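Side-chain contact in putative isocitrate dehydrogenase, NAD-dependent (Methylococcus capsulatus, PDB 6LKY), which probably catalyses the NAD-dependent oxidative decarboxylation of isocitrate with the help of magnesium, and binds NAD: residues P14-A19 against C324-M329. The protein carries 1 engineered substitution. Sequence-based numbering, arbitrary orientation. Where two conformers were deposited one is given.
Sequences PSIVDA and CGTAQM
Thr-326 places its CG2 anti to its own backbone N and turns OG1 to the minus side (chi1 -48°), so that one branch serves apolar packing and the other polar bonding; Ser-15, with chi1 61°, turns its OG toward the same end of the threonine, near enough for a water to join the two hydroxyls. This illustrates how a buried threonine at the start of a helix can divide its labour. Thr-326 CG2 lies 4.3 Å from Ile-16 CG2, methyl against methyl, and 4.6 Å from Ala-19 CB, a loose fit. No direct hydrogen bond crosses the gap. Instead a water gives one hydrogen to OG of Ser-15, at 2.9 Å, and the other to OG1 of Thr-326, at 2.7 Å. Ser-15 was modelled in two conformers, so its half of the bridge is less certain. Both hydroxyls also bond within the chain, Ser-15 to the carbonyl of Ile-12 and Thr-326 to that of Ala-275. The end of Ile-16 leads away from the contact; its side chain touches His-263 and lies about 5 Å from a bound NAD. Helix 13-26, following strand 2-7, packs against the first turn of helix 326-337, N-capped by Gly-325, and helix 278-290 receives Ile-16 on Met-280 and Met-329 on Thr-278.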
loop_
_atom_site.group_PDB
_atom_site.type_symbol
_atom_site.label_atom_id
_atom_site.label_comp_id
_atom_site.label_asym_id
_atom_site.label_seq_id
_atom_site.Cartn_x
_atom_site.Cartn_y
_atom_site.Cartn_z
ATOM N N PRO A 14 -23.350 14.666 -2.049
ATOM C CA PRO A 14 -24.197 15.867 -1.917
ATOM C C PRO A 14 -24.253 16.445 -0.510
ATOM O O PRO A 14 -24.182 17.674 -0.363
ATOM C CB PRO A 14 -25.568 15.381 -2.414
ATOM C CG PRO A 14 -25.228 14.327 -3.428
ATOM C CD PRO A 14 -24.029 13.604 -2.821
ATOM N N SER A 15 -24.351 15.614 0.533
ATOM C CA SER A 15 -24.412 16.170 1.882
ATOM C C SER A 15 -23.116 16.890 2.232
ATOM O O SER A 15 -23.130 18.071 2.603
ATOM C CB SER A 15 -24.734 15.080 2.909
ATOM O OG SER A 15 -23.749 14.064 2.951
ATOM N N ILE A 16 -21.974 16.210 2.079
ATOM C CA ILE A 16 -20.712 16.818 2.488
ATOM C C ILE A 16 -20.388 18.034 1.623
ATOM O O ILE A 16 -19.933 19.065 2.132
ATOM C CB ILE A 16 -19.585 15.769 2.476
ATOM C CG1 ILE A 16 -19.293 15.294 1.046
ATOM C CG2 ILE A 16 -19.961 14.606 3.382
ATOM C CD1 ILE A 16 -18.150 14.319 0.949
ATOM N N VAL A 17 -20.686 17.968 0.325
ATOM C CA VAL A 17 -20.463 19.130 -0.530
ATOM C C VAL A 17 -21.354 20.271 -0.060
ATOM O O VAL A 17 -20.917 21.429 0.038
ATOM C CB VAL A 17 -20.717 18.773 -2.009
ATOM C CG1 VAL A 17 -20.840 20.032 -2.872
ATOM C CG2 VAL A 17 -19.617 17.845 -2.550
ATOM N N ASP A 18 -22.596 19.944 0.310
ATOM C CA ASP A 18 -23.469 20.961 0.871
ATOM C C ASP A 18 -22.799 21.601 2.075
ATOM O O ASP A 18 -22.597 22.826 2.112
ATOM C CB ASP A 18 -24.825 20.352 1.239
ATOM C CG ASP A 18 -25.849 21.404 1.620
ATOM O OD1 ASP A 18 -26.237 22.209 0.745
ATOM O OD2 ASP A 18 -26.251 21.434 2.801
ATOM N N ALA A 19 -22.328 20.764 3.006
ATOM C CA ALA A 19 -21.637 21.276 4.179
ATOM C C ALA A 19 -20.507 22.200 3.760
ATOM O O ALA A 19 -20.420 23.347 4.217
ATOM C CB ALA A 19 -21.120 20.116 5.037
ATOM N N CYS A 324 -22.675 13.164 16.807
ATOM C CA CYS A 324 -23.664 13.865 15.998
ATOM C C CYS A 324 -23.514 13.508 14.518
ATOM O O CYS A 324 -22.682 12.687 14.134
ATOM C CB CYS A 324 -23.509 15.361 16.203
ATOM S SG CYS A 324 -21.956 15.960 15.534
ATOM N N GLY A 325 -24.304 14.180 13.676
ATOM C CA GLY A 325 -24.305 13.942 12.250
ATOM C C GLY A 325 -23.596 15.017 11.425
ATOM O O GLY A 325 -23.029 15.985 11.933
ATOM N N THR A 326 -23.652 14.817 10.105
ATOM C CA THR A 326 -22.981 15.707 9.154
ATOM C C THR A 326 -23.378 17.163 9.368
ATOM O O THR A 326 -22.514 18.055 9.416
ATOM C CB THR A 326 -23.287 15.258 7.716
ATOM O OG1 THR A 326 -23.088 13.839 7.607
ATOM C CG2 THR A 326 -22.378 15.985 6.706
ATOM N N ALA A 327 -24.691 17.428 9.474
ATOM C CA ALA A 327 -25.180 18.808 9.544
ATOM C C ALA A 327 -24.757 19.524 10.841
ATOM O O ALA A 327 -24.304 20.676 10.763
ATOM C CB ALA A 327 -26.697 18.838 9.343
ATOM N N GLN A 328 -24.915 18.888 12.032
ATOM C CA GLN A 328 -24.194 19.348 13.238
ATOM C C GLN A 328 -22.821 19.871 12.978
ATOM O O GLN A 328 -22.501 21.025 13.287
ATOM C CB GLN A 328 -23.923 18.249 14.272
ATOM C CG GLN A 328 -23.908 18.570 15.848
ATOM C CD GLN A 328 -25.061 18.484 16.784
ATOM O OE1 GLN A 328 -25.731 17.474 16.883
ATOM N NE2 GLN A 328 -25.078 19.463 17.705
ATOM N N MET A 329 -21.949 18.944 12.612
ATOM C CA MET A 329 -20.540 19.246 12.540
ATOM C C MET A 329 -20.307 20.408 11.601
ATOM O O MET A 329 -19.502 21.300 11.897
ATOM C CB MET A 329 -19.781 17.997 12.109
ATOM C CG MET A 329 -18.306 18.187 12.183
ATOM S SD MET A 329 -17.365 16.679 11.941
ATOM C CE MET A 329 -15.728 17.337 12.238
HETATM O O HOH W 1 -24.154 12.618 5.390
#